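Local atomic coordinates of post-proline cleaving enzyme (Rickettsia typhi, PDB entry 4HVT), a protein that probably acts as a serine endopeptidase of the prolyl oligopeptidase family, cutting short peptides after proline. Residues F266-L274 with Q284-T293; G296-W304 with F377-T385. One frame throughout, in Å; residues are numbered along the deposited sequence.

Contact 1 of 2, residues F266-L274 with Q284-T293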
ATOM      1  N   PHE A 266       9.086   1.082  14.070  1.00 10.93           N
ATOM      2  CA  PHE A 266       7.958   1.220  13.171  1.00 11.57           C
ATOM      3  C   PHE A 266       7.293   2.611  13.289  1.00 11.16           C
ATOM      4  O   PHE A 266       6.996   3.227  12.255  1.00 11.16           O
ATOM      5  CB  PHE A 266       6.930   0.103  13.281  1.00 12.41           C
ATOM      6  CG  PHE A 266       6.153  -0.078  12.014  1.00 13.25           C
ATOM      7  CD1 PHE A 266       6.667  -0.857  11.004  1.00 14.32           C
ATOM      8  CD2 PHE A 266       4.953   0.584  11.840  1.00 13.96           C
ATOM      9  CE1 PHE A 266       5.963  -0.979   9.801  1.00 15.16           C
ATOM     10  CE2 PHE A 266       4.244   0.469  10.630  1.00 14.70           C
ATOM     11  CZ  PHE A 266       4.744  -0.347   9.655  1.00 15.08           C
ATOM     12  N   TYR A 267       7.066   3.088  14.522  1.00 10.36           N
ATOM     13  CA  TYR A 267       6.348   4.365  14.784  1.00 10.12           C
ATOM     14  C   TYR A 267       7.225   5.493  15.261  1.00 10.04           C
ATOM     15  O   TYR A 267       6.875   6.670  15.076  1.00 10.13           O
ATOM     16  CB  TYR A 267       5.198   4.149  15.791  1.00 10.26           C
ATOM     17  CG  TYR A 267       4.138   3.234  15.214  1.00 10.22           C
ATOM     18  CD1 TYR A 267       3.286   3.650  14.213  1.00 10.07           C
ATOM     19  CD2 TYR A 267       4.068   1.895  15.633  1.00 10.40           C
ATOM     20  CE1 TYR A 267       2.361   2.776  13.641  1.00 10.32           C
ATOM     21  CE2 TYR A 267       3.150   1.016  15.064  1.00 10.41           C
ATOM     22  CZ  TYR A 267       2.295   1.471  14.067  1.00 10.42           C
ATOM     23  OH  TYR A 267       1.389   0.566  13.491  1.00 11.28           O
ATOM     24  N   ASN A 268       8.403   5.192  15.814  1.00 10.39           N
ATOM     25  CA  ASN A 268       9.338   6.217  16.283  1.00 10.31           C
ATOM     26  C   ASN A 268      10.624   6.248  15.473  1.00 10.26           C
ATOM     27  O   ASN A 268      11.056   5.222  14.982  1.00 10.08           O
ATOM     28  CB  ASN A 268       9.698   5.984  17.768  1.00 11.15           C
ATOM     29  CG  ASN A 268       8.486   6.146  18.673  1.00 11.82           C
ATOM     30  OD1 ASN A 268       8.050   7.269  18.970  1.00 12.25           O
ATOM     31  ND2 ASN A 268       7.954   5.040  19.115  1.00 12.40           N
ATOM     32  N   TYR A 269      11.194   7.446  15.321  1.00  9.95           N
ATOM     33  CA  TYR A 269      12.253   7.670  14.430  1.00  9.96           C
ATOM     34  C   TYR A 269      13.343   8.527  15.047  1.00 10.53           C
ATOM     35  O   TYR A 269      13.057   9.340  15.949  1.00 11.06           O
ATOM     36  CB  TYR A 269      11.718   8.462  13.223  1.00  9.72           C
ATOM     37  CG  TYR A 269      10.693   7.803  12.372  1.00  9.57           C
ATOM     38  CD1 TYR A 269       9.346   7.734  12.789  1.00  9.69           C
ATOM     39  CD2 TYR A 269      11.027   7.325  11.117  1.00  9.28           C
ATOM     40  CE1 TYR A 269       8.392   7.174  11.945  1.00  9.99           C
ATOM     41  CE2 TYR A 269      10.088   6.756  10.297  1.00  9.71           C
ATOM     42  CZ  TYR A 269       8.770   6.703  10.713  1.00  9.93           C
ATOM     43  OH  TYR A 269       7.825   6.134   9.877  1.00 11.44           O
ATOM     44  N   ASP A 270      14.572   8.381  14.511  1.00 10.92           N
ATOM     45  CA  ASP A 270      15.627   9.376  14.575  1.00 11.26           C
ATOM     46  C   ASP A 270      15.770   9.943  13.176  1.00 10.43           C
ATOM     47  O   ASP A 270      16.058   9.215  12.266  1.00 10.19           O
ATOM     48  CB  ASP A 270      16.990   8.780  14.919  1.00 12.60           C
ATOM     49  CG  ASP A 270      17.049   8.186  16.280  1.00 14.20           C
ATOM     50  OD1 ASP A 270      16.330   8.674  17.196  1.00 16.65           O
ATOM     51  OD2 ASP A 270      17.886   7.283  16.425  1.00 15.19           O
ATOM     52  N   ASN A 271      15.589  11.246  13.021  1.00  9.95           N
ATOM     53  CA  ASN A 271      15.649  11.874  11.701  1.00  9.56           C
ATOM     54  C   ASN A 271      16.753  12.947  11.689  1.00  9.39           C
ATOM     55  O   ASN A 271      17.077  13.564  12.737  1.00  9.27           O
ATOM     56  CB  ASN A 271      14.327  12.552  11.339  1.00  9.64           C
ATOM     57  CG  ASN A 271      13.189  11.601  11.191  1.00  9.77           C
ATOM     58  OD1 ASN A 271      13.323  10.613  10.551  1.00  9.80           O
ATOM     59  ND2 ASN A 271      12.065  11.930  11.756  1.00 10.22           N
ATOM     60  N   TYR A 272      17.338  13.164  10.528  1.00  9.27           N
ATOM     61  CA  TYR A 272      18.449  14.072  10.371  1.00  9.87           C
ATOM     62  C   TYR A 272      18.365  14.862   9.048  1.00  9.67           C
ATOM     63  O   TYR A 272      17.776  14.431   8.091  1.00  9.08           O
ATOM     64  CB  TYR A 272      19.800  13.336  10.309  1.00 10.16           C
ATOM     65  CG  TYR A 272      20.026  12.374  11.457  1.00 10.65           C
ATOM     66  CD1 TYR A 272      19.408  11.140  11.498  1.00 10.93           C
ATOM     67  CD2 TYR A 272      20.907  12.719  12.452  1.00 11.75           C
ATOM     68  CE1 TYR A 272      19.644  10.280  12.559  1.00 11.39           C
ATOM     69  CE2 TYR A 272      21.126  11.862  13.513  1.00 12.08           C
ATOM     70  CZ  TYR A 272      20.461  10.657  13.529  1.00 12.25           C
ATOM     71  OH  TYR A 272      20.700   9.777  14.607  1.00 13.99           O
ATOM     72  N   ILE A 273      19.010  16.010   9.052  1.00  9.77           N
ATOM     73  CA  ILE A 273      19.300  16.684   7.817  1.00 10.14           C
ATOM     74  C   ILE A 273      20.738  16.429   7.470  1.00 10.49           C
ATOM     75  O   ILE A 273      21.627  16.733   8.271  1.00 10.22           O
ATOM     76  CB  ILE A 273      19.095  18.222   7.912  1.00 10.51           C
ATOM     77  CG1 ILE A 273      17.636  18.530   8.284  1.00 10.57           C
ATOM     78  CG2 ILE A 273      19.394  18.922   6.581  1.00 10.91           C
ATOM     79  CD1 ILE A 273      17.386  20.000   8.459  1.00 11.03           C
ATOM     80  N   LEU A 274      20.970  15.914   6.275  1.00 10.67           N
ATOM     81  CA  LEU A 274      22.334  15.784   5.699  1.00 11.42           C
ATOM     82  C   LEU A 274      22.453  16.901   4.673  1.00 12.16           C
ATOM     83  O   LEU A 274      21.687  16.979   3.682  1.00 11.58           O
ATOM     84  CB  LEU A 274      22.547  14.460   5.025  1.00 11.21           C
ATOM     85  CG  LEU A 274      23.849  14.280   4.288  1.00 12.07           C
ATOM     86  CD1 LEU A 274      25.034  14.077   5.217  1.00 12.99           C
ATOM     87  CD2 LEU A 274      23.732  13.114   3.366  1.00 12.11           C
ATOM     88  N   GLN A 284      22.968  16.632  10.959  1.00 12.95           N
ATOM     89  CA  GLN A 284      22.412  17.290  12.118  1.00 13.80           C
ATOM     90  C   GLN A 284      21.047  16.708  12.486  1.00 13.03           C
ATOM     91  O   GLN A 284      20.206  16.560  11.634  1.00 12.30           O
ATOM     92  CB  GLN A 284      22.311  18.763  11.910  1.00 15.29           C
ATOM     93  CG  GLN A 284      23.674  19.432  11.817  1.00 17.12           C
ATOM     94  CD  GLN A 284      23.506  20.893  11.468  1.00 19.53           C
ATOM     95  OE1 GLN A 284      23.194  21.267  10.304  1.00 23.34           O
ATOM     96  NE2 GLN A 284      23.617  21.737  12.487  1.00 21.08           N
ATOM     97  N   LYS A 285      20.912  16.374  13.764  1.00 13.24           N
ATOM     98  CA  LYS A 285      19.739  15.672  14.263  1.00 13.42           C
ATOM     99  C   LYS A 285      18.541  16.590  14.353  1.00 12.96           C
ATOM    100  O   LYS A 285      18.634  17.713  14.849  1.00 12.83           O
ATOM    101  CB  LYS A 285      20.032  15.060  15.656  1.00 15.32           C
ATOM    102  CG  LYS A 285      18.996  14.041  16.116  1.00 17.75           C
ATOM    103  CD  LYS A 285      19.422  13.484  17.508  1.00 21.47           C
ATOM    104  CE  LYS A 285      18.932  12.072  17.717  1.00 24.23           C
ATOM    105  NZ  LYS A 285      17.463  11.999  17.474  1.00 24.69           N
ATOM    106  N   ILE A 286      17.414  16.135  13.790  1.00 11.52           N
ATOM    107  CA  ILE A 286      16.151  16.874  13.835  1.00 11.42           C
ATOM    108  C   ILE A 286      15.502  16.701  15.222  1.00 11.95           C
ATOM    109  O   ILE A 286      15.437  15.581  15.761  1.00 11.81           O
ATOM    110  CB  ILE A 286      15.201  16.384  12.711  1.00 10.79           C
ATOM    111  CG1 ILE A 286      15.698  16.903  11.385  1.00 10.56           C
ATOM    112  CG2 ILE A 286      13.766  16.808  12.975  1.00 10.89           C
ATOM    113  CD1 ILE A 286      15.058  16.238  10.219  1.00 10.03           C
ATOM    114  N   ASN A 287      15.102  17.840  15.792  1.00 12.64           N
ATOM    115  CA  ASN A 287      14.404  17.912  17.050  1.00 13.68           C
ATOM    116  C   ASN A 287      12.900  18.101  16.766  1.00 12.86           C
ATOM    117  O   ASN A 287      12.417  19.241  16.552  1.00 12.58           O
ATOM    118  CB  ASN A 287      14.963  19.075  17.893  1.00 16.17           C
ATOM    119  CG  ASN A 287      14.434  19.055  19.329  1.00 19.20           C
ATOM    120  OD1 ASN A 287      13.502  18.329  19.629  1.00 20.63           O
ATOM    121  ND2 ASN A 287      15.082  19.807  20.229  1.00 22.99           N
ATOM    122  N   MET A 288      12.224  16.950  16.653  1.00 11.92           N
ATOM    123  CA  MET A 288      10.767  16.887  16.539  1.00 11.82           C
ATOM    124  C   MET A 288      10.295  15.686  17.345  1.00 11.74           C
ATOM    125  O   MET A 288      11.112  14.804  17.726  1.00 11.81           O
ATOM    126  CB  MET A 288      10.299  16.716  15.062  1.00 11.60           C
ATOM    127  CG  MET A 288      10.582  17.916  14.140  1.00 11.64           C
ATOM    128  SD  MET A 288       9.577  19.363  14.559  1.00 12.09           S
ATOM    129  CE  MET A 288       8.033  18.776  13.832  1.00 11.77           C
ATOM    130  N   PRO A 289       9.009  15.653  17.687  1.00 11.71           N
ATOM    131  CA  PRO A 289       8.515  14.447  18.372  1.00 11.54           C
ATOM    132  C   PRO A 289       8.911  13.170  17.624  1.00 11.22           C
ATOM    133  O   PRO A 289       8.840  13.112  16.410  1.00 11.40           O
ATOM    134  CB  PRO A 289       6.983  14.676  18.419  1.00 11.55           C
ATOM    135  CG  PRO A 289       6.816  16.156  18.392  1.00 11.89           C
ATOM    136  CD  PRO A 289       7.916  16.608  17.419  1.00 11.73           C
ATOM    137  N   SER A 290       9.316  12.123  18.348  1.00 11.30           N
ATOM    138  CA  SER A 290       9.867  10.953  17.713  1.00 11.06           C
ATOM    139  C   SER A 290       8.899  10.191  16.813  1.00 10.37           C
ATOM    140  O   SER A 290       9.346   9.518  15.899  1.00 10.18           O
ATOM    141  CB  SER A 290      10.426   9.992  18.767  1.00 11.41           C
ATOM    142  OG  SER A 290       9.419   9.512  19.634  1.00 12.37           O
ATOM    143  N   ASP A 291       7.583  10.371  17.017  1.00 10.19           N
ATOM    144  CA  ASP A 291       6.565   9.719  16.183  1.00  9.93           C
ATOM    145  C   ASP A 291       5.880  10.693  15.245  1.00  9.26           C
ATOM    146  O   ASP A 291       4.908  10.324  14.592  1.00  9.49           O
ATOM    147  CB  ASP A 291       5.546   8.915  16.996  1.00 10.39           C
ATOM    148  CG  ASP A 291       4.878   9.725  18.117  1.00 11.01           C
ATOM    149  OD1 ASP A 291       5.193  10.913  18.374  1.00 11.23           O
ATOM    150  OD2 ASP A 291       3.950   9.137  18.735  1.00 11.62           O
ATOM    151  N   ALA A 292       6.385  11.930  15.146  1.00  8.84           N
ATOM    152  CA  ALA A 292       5.927  12.851  14.088  1.00  8.59           C
ATOM    153  C   ALA A 292       6.566  12.451  12.756  1.00  8.15           C
ATOM    154  O   ALA A 292       7.680  11.920  12.749  1.00  8.03           O
ATOM    155  CB  ALA A 292       6.254  14.273  14.471  1.00  8.82           C
ATOM    156  N   THR A 293       5.847  12.653  11.639  1.00  7.89           N
ATOM    157  CA  THR A 293       6.305  12.260  10.314  1.00  7.81           C
ATOM    158  C   THR A 293       6.268  13.401   9.313  1.00  7.74           C
ATOM    159  O   THR A 293       5.366  14.232   9.324  1.00  7.64           O
ATOM    160  CB  THR A 293       5.479  11.076   9.766  1.00  7.91           C
ATOM    161  OG1 THR A 293       4.097  11.372   9.869  1.00  8.43           O
ATOM    162  CG2 THR A 293       5.824   9.809  10.567  1.00  8.21           C
TER
HETATM  163  O   HOH W   1       4.705   7.602  13.619  1.00 10.46           O
HETATM  164  O   HOH W   2       9.435  10.548  11.306  1.00  9.53           O
HETATM  165  O   HOH W   3      14.629  13.040  15.062  1.00 21.03           O
HETATM  166  O   HOH W   4      22.545  19.655   8.246  1.00 27.21           O
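S290 and N268 meet at one end of this contact, where S290 OG donates to N268 OD1 at 2.7 Å. The hydroxyl, set between its own backbone N and carbonyl carbon (chi1 63°), comes in tilted 31° from the carbonyl plane of the amide. The carbonyl of S290 is used too: Y269 N donates to S290 O at 2.8 Å, and the same oxygen lies at the edge of the Y269 ring, in its plane. One water bridges Y267 O and D291 O.

At the other end the chains form a short antiparallel hairpin. I273 and Q284 exchange two backbone hydrogen bonds, and I286 N donates to N271 O. Beside the non-hydrogen-bonded pair Y272 and K285, Y272 CD2 lies 3.7 Å from K285 CA. The K285 chain runs extended from a chi1 of -166° and bends only at its last torsion, which brings NZ to D270 OD1 in a long salt bridge of 3.5 Å. D270 OD2 is bonded to Y240. I273, on the face away from Y272 and K285, meets I286: CD1 of I286 packs on I273 CG1 at 4.0 Å, the side chains crossing at about a right angle.

In the middle, waters bridge the two chains. One links N271 ND2 to A292 O, while N271 OD1 is hydrogen-bonded to S261 of strand 257-263. Another accepts from N271 N and donates to I286 O. Strand 269-275 pairs on its far side with strand 257-263, so the contact forms the outer hairpin of a four-stranded propeller blade. T293 then enters the next blade, bonded to L305 of strand 301-305.

Contact 2 of 2, residues G296-W304 with F377-T385; sequences GSFKEYVFW and FTLENEQWT
E382 OE1 is gripped twice. Y301 OH donates to it at 2.7 Å, and a water donates to it at 3.0 Å; that water also reaches E300 OE1 weakly. The oxygen lies at the edge of the Y301 ring, while the hydroxyl meets it from above the carboxylate plane, 44° out of it. A bend at chi2 (-58°) folds the E382 chain back to this point.

The rest of the contact is largely aromatic. W384 sends the edge of its six-membered ring toward the face of Y301, offset, with planes at 79°. W384 CZ2 comes within 3.6 Å of Y301 CB. F303 approaches from the opposite direction and touches W384 CH2 with CZ at 3.6 Å, the planes oblique. L379 CD1 packs against Y301 CD1 at 3.8 Å, and its CD2 lies over one face of W384, toward the rim. F298 CD2 reaches L379 CD1 and W384 CZ3 as the side chains slide past each other. This packing buries L379 N without a polar partner.

Two tight hairpin turns, 298-301 and 380-383, thus meet side chain to side chain, in neighbouring propeller blades. V362 of strand 362-368 and A324 and L343 of strands 322-326 and 341-344 continue the apolar layer.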
ATOM      1  N   GLY A 296       5.686  16.514   3.574  1.00  8.11           N
ATOM      2  CA  GLY A 296       5.891  17.325   2.390  1.00  8.01           C
ATOM      3  C   GLY A 296       6.556  18.649   2.718  1.00  7.96           C
ATOM      4  O   GLY A 296       6.860  18.946   3.887  1.00  8.02           O
ATOM      5  N   SER A 297       6.635  19.510   1.706  1.00  8.14           N
ATOM      6  CA  SER A 297       7.243  20.860   1.828  1.00  8.23           C
ATOM      7  C   SER A 297       6.630  21.796   0.798  1.00  8.62           C
ATOM      8  O   SER A 297       5.999  21.388  -0.145  1.00  8.40           O
ATOM      9  CB  SER A 297       8.715  20.797   1.588  1.00  8.07           C
ATOM     10  OG  SER A 297       9.023  20.410   0.267  1.00  7.87           O
ATOM     11  N   PHE A 298       6.916  23.078   1.011  1.00  9.17           N
ATOM     12  CA  PHE A 298       6.580  24.136   0.098  1.00  9.75           C
ATOM     13  C   PHE A 298       7.590  25.241   0.363  1.00 10.09           C
ATOM     14  O   PHE A 298       7.705  25.725   1.502  1.00  9.68           O
ATOM     15  CB  PHE A 298       5.192  24.662   0.352  1.00 10.37           C
ATOM     16  CG  PHE A 298       4.745  25.702  -0.655  1.00 11.09           C
ATOM     17  CD1 PHE A 298       4.622  25.371  -1.991  1.00 11.35           C
ATOM     18  CD2 PHE A 298       4.515  27.026  -0.268  1.00 12.08           C
ATOM     19  CE1 PHE A 298       4.214  26.339  -2.917  1.00 12.12           C
ATOM     20  CE2 PHE A 298       4.117  27.997  -1.194  1.00 12.52           C
ATOM     21  CZ  PHE A 298       3.948  27.644  -2.509  1.00 12.42           C
ATOM     22  N   LYS A 299       8.287  25.670  -0.678  1.00 10.51           N
ATOM     23  CA  LYS A 299       9.387  26.616  -0.510  1.00 11.01           C
ATOM     24  C   LYS A 299      10.309  26.059   0.589  1.00 10.65           C
ATOM     25  O   LYS A 299      10.610  24.886   0.579  1.00  9.76           O
ATOM     26  CB  LYS A 299       8.887  28.058  -0.249  1.00 12.25           C
ATOM     27  CG  LYS A 299       7.808  28.500  -1.205  1.00 13.34           C
ATOM     28  CD  LYS A 299       8.236  28.553  -2.578  1.00 14.28           C
ATOM     29  CE  LYS A 299       7.444  29.689  -3.305  1.00 15.48           C
ATOM     30  NZ  LYS A 299       7.933  29.714  -4.687  1.00 15.99           N
ATOM     31  N   GLU A 300      10.711  26.881   1.537  1.00 11.05           N
ATOM     32  CA  GLU A 300      11.630  26.440   2.607  1.00 11.32           C
ATOM     33  C   GLU A 300      10.903  25.913   3.859  1.00 10.83           C
ATOM     34  O   GLU A 300      11.536  25.681   4.873  1.00 10.37           O
ATOM     35  CB  GLU A 300      12.558  27.622   2.987  1.00 12.66           C
ATOM     36  CG  GLU A 300      13.518  27.948   1.853  1.00 13.82           C
ATOM     37  CD  GLU A 300      14.519  29.030   2.159  1.00 16.01           C
ATOM     38  OE1 GLU A 300      14.656  29.406   3.342  1.00 17.62           O
ATOM     39  OE2 GLU A 300      15.176  29.539   1.183  1.00 17.52           O
ATOM     40  N   TYR A 301       9.601  25.629   3.772  1.00 10.45           N
ATOM     41  CA  TYR A 301       8.806  25.161   4.905  1.00 10.25           C
ATOM     42  C   TYR A 301       8.497  23.662   4.770  1.00  9.59           C
ATOM     43  O   TYR A 301       8.317  23.209   3.632  1.00  9.33           O
ATOM     44  CB  TYR A 301       7.500  25.957   5.001  1.00 10.72           C
ATOM     45  CG  TYR A 301       7.772  27.378   5.423  1.00 11.69           C
ATOM     46  CD1 TYR A 301       8.285  28.298   4.518  1.00 12.17           C
ATOM     47  CD2 TYR A 301       7.623  27.765   6.738  1.00 12.33           C
ATOM     48  CE1 TYR A 301       8.616  29.568   4.899  1.00 13.08           C
ATOM     49  CE2 TYR A 301       7.936  29.046   7.121  1.00 13.09           C
ATOM     50  CZ  TYR A 301       8.458  29.929   6.206  1.00 13.51           C
ATOM     51  OH  TYR A 301       8.828  31.197   6.583  1.00 14.94           O
ATOM     52  N   VAL A 302       8.369  22.942   5.874  1.00  9.16           N
ATOM     53  CA  VAL A 302       8.109  21.531   5.922  1.00  8.85           C
ATOM     54  C   VAL A 302       6.886  21.268   6.771  1.00  8.91           C
ATOM     55  O   VAL A 302       6.596  22.033   7.678  1.00  9.48           O
ATOM     56  CB  VAL A 302       9.328  20.730   6.463  1.00  8.58           C
ATOM     57  CG1 VAL A 302      10.457  20.690   5.440  1.00  8.55           C
ATOM     58  CG2 VAL A 302       9.812  21.345   7.729  1.00  8.78           C
ATOM     59  N   PHE A 303       6.121  20.255   6.381  1.00  8.48           N
ATOM     60  CA  PHE A 303       4.867  19.878   7.034  1.00  8.60           C
ATOM     61  C   PHE A 303       5.027  18.588   7.757  1.00  8.33           C
ATOM     62  O   PHE A 303       5.482  17.609   7.166  1.00  8.08           O
ATOM     63  CB  PHE A 303       3.762  19.702   6.002  1.00  8.82           C
ATOM     64  CG  PHE A 303       3.544  20.921   5.131  1.00  9.24           C
ATOM     65  CD1 PHE A 303       3.013  22.028   5.678  1.00  9.90           C
ATOM     66  CD2 PHE A 303       3.938  20.953   3.797  1.00  9.60           C
ATOM     67  CE1 PHE A 303       2.823  23.177   4.956  1.00 10.26           C
ATOM     68  CE2 PHE A 303       3.773  22.110   3.069  1.00 10.14           C
ATOM     69  CZ  PHE A 303       3.258  23.239   3.665  1.00 10.34           C
ATOM     70  N   TRP A 304       4.560  18.521   9.018  1.00  8.46           N
ATOM     71  CA  TRP A 304       4.743  17.378   9.866  1.00  8.24           C
ATOM     72  C   TRP A 304       3.408  17.002  10.501  1.00  8.35           C
ATOM     73  O   TRP A 304       2.650  17.853  11.002  1.00  8.37           O
ATOM     74  CB  TRP A 304       5.776  17.651  10.950  1.00  8.44           C
ATOM     75  CG  TRP A 304       7.175  17.711  10.437  1.00  8.28           C
ATOM     76  CD1 TRP A 304       7.710  18.694   9.659  1.00  8.26           C
ATOM     77  CD2 TRP A 304       8.233  16.735  10.624  1.00  8.16           C
ATOM     78  NE1 TRP A 304       9.024  18.381   9.312  1.00  8.19           N
ATOM     79  CE2 TRP A 304       9.367  17.193   9.915  1.00  7.99           C
ATOM     80  CE3 TRP A 304       8.317  15.496  11.318  1.00  8.07           C
ATOM     81  CZ2 TRP A 304      10.582  16.488   9.903  1.00  8.03           C
ATOM     82  CZ3 TRP A 304       9.511  14.810  11.293  1.00  8.07           C
ATOM     83  CH2 TRP A 304      10.645  15.322  10.617  1.00  8.01           C
ATOM     84  N   PHE A 377      -3.886  26.404  -0.318  1.00 10.47           N
ATOM     85  CA  PHE A 377      -3.357  27.661   0.232  1.00 11.19           C
ATOM     86  C   PHE A 377      -1.947  27.863  -0.271  1.00 11.17           C
ATOM     87  O   PHE A 377      -1.430  27.029  -1.018  1.00 10.68           O
ATOM     88  CB  PHE A 377      -3.357  27.712   1.783  1.00 11.62           C
ATOM     89  CG  PHE A 377      -2.698  26.558   2.415  1.00 11.90           C
ATOM     90  CD1 PHE A 377      -3.407  25.358   2.643  1.00 12.03           C
ATOM     91  CD2 PHE A 377      -1.394  26.650   2.822  1.00 11.97           C
ATOM     92  CE1 PHE A 377      -2.781  24.283   3.245  1.00 12.16           C
ATOM     93  CE2 PHE A 377      -0.759  25.580   3.394  1.00 12.03           C
ATOM     94  CZ  PHE A 377      -1.466  24.381   3.631  1.00 12.40           C
ATOM     95  N   THR A 378      -1.385  29.022   0.048  1.00 11.72           N
ATOM     96  CA  THR A 378      -0.046  29.354  -0.309  1.00 12.17           C
ATOM     97  C   THR A 378       0.634  30.180   0.777  1.00 13.29           C
ATOM     98  O   THR A 378       0.141  30.274   1.886  1.00 12.70           O
ATOM     99  CB  THR A 378      -0.026  30.000  -1.705  1.00 12.27           C
ATOM    100  OG1 THR A 378       1.327  30.131  -2.165  1.00 12.59           O
ATOM    101  CG2 THR A 378      -0.711  31.365  -1.692  1.00 12.92           C
ATOM    102  N   LEU A 379       1.801  30.726   0.448  1.00 14.94           N
ATOM    103  CA  LEU A 379       2.493  31.711   1.274  1.00 17.53           C
ATOM    104  C   LEU A 379       2.445  33.070   0.645  1.00 20.52           C
ATOM    105  O   LEU A 379       2.654  33.205  -0.559  1.00 20.90           O
ATOM    106  CB  LEU A 379       3.971  31.372   1.408  1.00 18.25           C
ATOM    107  CG  LEU A 379       4.412  30.346   2.425  1.00 17.97           C
ATOM    108  CD1 LEU A 379       5.906  30.026   2.187  1.00 18.13           C
ATOM    109  CD2 LEU A 379       4.227  30.866   3.859  1.00 17.80           C
ATOM    110  N   GLU A 380       2.153  34.062   1.487  1.00 22.63           N
ATOM    111  CA  GLU A 380       2.150  35.472   1.096  1.00 27.04           C
ATOM    112  C   GLU A 380       2.857  36.195   2.208  1.00 29.62           C
ATOM    113  O   GLU A 380       2.405  36.162   3.362  1.00 29.44           O
ATOM    114  CB  GLU A 380       0.747  35.999   1.061  1.00 29.85           C
ATOM    115  CG  GLU A 380       0.042  35.920  -0.261  1.00 32.82           C
ATOM    116  CD  GLU A 380      -0.978  37.052  -0.381  1.00 37.83           C
ATOM    117  OE1 GLU A 380      -1.929  37.111   0.428  1.00 40.36           O
ATOM    118  OE2 GLU A 380      -0.800  37.912  -1.258  1.00 42.86           O
ATOM    119  N   ASN A 381       3.978  36.831   1.897  1.00 32.49           N
ATOM    120  CA  ASN A 381       4.680  37.606   2.908  1.00 34.84           C
ATOM    121  C   ASN A 381       5.092  36.723   4.076  1.00 33.42           C
ATOM    122  O   ASN A 381       4.894  37.087   5.233  1.00 34.37           O
ATOM    123  CB  ASN A 381       3.774  38.733   3.407  1.00 36.60           C
ATOM    124  N   GLU A 382       5.631  35.546   3.767  1.00 31.99           N
ATOM    125  CA  GLU A 382       6.007  34.568   4.763  1.00 31.70           C
ATOM    126  C   GLU A 382       4.869  34.181   5.739  1.00 28.56           C
ATOM    127  O   GLU A 382       5.143  33.640   6.816  1.00 30.11           O
ATOM    128  CB  GLU A 382       7.250  35.031   5.569  1.00 35.36           C
ATOM    129  CG  GLU A 382       8.537  35.177   4.765  1.00 36.92           C
ATOM    130  CD  GLU A 382       8.957  33.893   4.068  1.00 39.25           C
ATOM    131  OE1 GLU A 382       9.570  33.000   4.715  1.00 38.62           O
ATOM    132  OE2 GLU A 382       8.681  33.788   2.852  1.00 42.50           O
ATOM    133  N   GLN A 383       3.605  34.416   5.372  1.00 25.02           N
ATOM    134  CA  GLN A 383       2.487  33.863   6.178  1.00 22.95           C
ATOM    135  C   GLN A 383       1.632  32.926   5.327  1.00 19.24           C
ATOM    136  O   GLN A 383       1.459  33.165   4.141  1.00 18.41           O
ATOM    137  CB  GLN A 383       1.573  34.965   6.702  1.00 26.47           C
ATOM    138  CG  GLN A 383       2.210  35.937   7.674  1.00 30.45           C
ATOM    139  CD  GLN A 383       2.653  35.304   8.989  1.00 34.46           C
ATOM    140  OE1 GLN A 383       1.888  34.593   9.683  1.00 39.70           O
ATOM    141  NE2 GLN A 383       3.894  35.587   9.364  1.00 38.42           N
ATOM    142  N   TRP A 384       1.097  31.898   5.964  1.00 16.36           N
ATOM    143  CA  TRP A 384       0.139  30.998   5.302  1.00 15.12           C
ATOM    144  C   TRP A 384      -1.182  31.671   5.007  1.00 15.49           C
ATOM    145  O   TRP A 384      -1.795  32.271   5.888  1.00 16.60           O
ATOM    146  CB  TRP A 384      -0.105  29.736   6.155  1.00 14.50           C
ATOM    147  CG  TRP A 384       1.157  28.973   6.384  1.00 13.65           C
ATOM    148  CD1 TRP A 384       1.826  28.842   7.559  1.00 14.05           C
ATOM    149  CD2 TRP A 384       1.925  28.262   5.400  1.00 12.90           C
ATOM    150  NE1 TRP A 384       2.973  28.088   7.379  1.00 13.32           N
ATOM    151  CE2 TRP A 384       3.064  27.736   6.055  1.00 13.05           C
ATOM    152  CE3 TRP A 384       1.807  28.070   4.033  1.00 12.80           C
ATOM    153  CZ2 TRP A 384       4.037  26.985   5.374  1.00 12.60           C
ATOM    154  CZ3 TRP A 384       2.741  27.263   3.382  1.00 12.72           C
ATOM    155  CH2 TRP A 384       3.830  26.740   4.053  1.00 12.21           C
ATOM    156  N   THR A 385      -1.620  31.590   3.771  1.00 14.90           N
ATOM    157  CA  THR A 385      -2.870  32.285   3.394  1.00 15.09           C
ATOM    158  C   THR A 385      -4.088  31.496   3.881  1.00 15.17           C
ATOM    159  O   THR A 385      -3.991  30.311   4.267  1.00 14.35           O
ATOM    160  CB  THR A 385      -2.977  32.467   1.883  1.00 14.84           C
ATOM    161  OG1 THR A 385      -2.978  31.183   1.239  1.00 13.95           O
ATOM    162  CG2 THR A 385      -1.871  33.299   1.364  1.00 15.21           C
TER
HETATM  163  O   HOH W   5      11.807  31.219   3.815  1.00 22.80           O

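Both contacts belong to the N-terminal beta-propeller, but one lies within a blade and the other between blades. Contact 1 runs along hairpin 269-275/282-285, and its tail leads into the next blade. Contact 2 has no backbone pairing across it. Each is partly buried. Contact 1 is rich in backbone bonds, bridging waters and polar side chains; contact 2 relies on aromatic and aliphatic packing, with its polar bond at an exposed glutamate. Strand 293-298 begins at T293, the last residue of segment 284-293, and the two contacts touch through W304. Its indole packs on M288, A292, T293 and N271, joining contact 1 to the sheet that supplies contact 2.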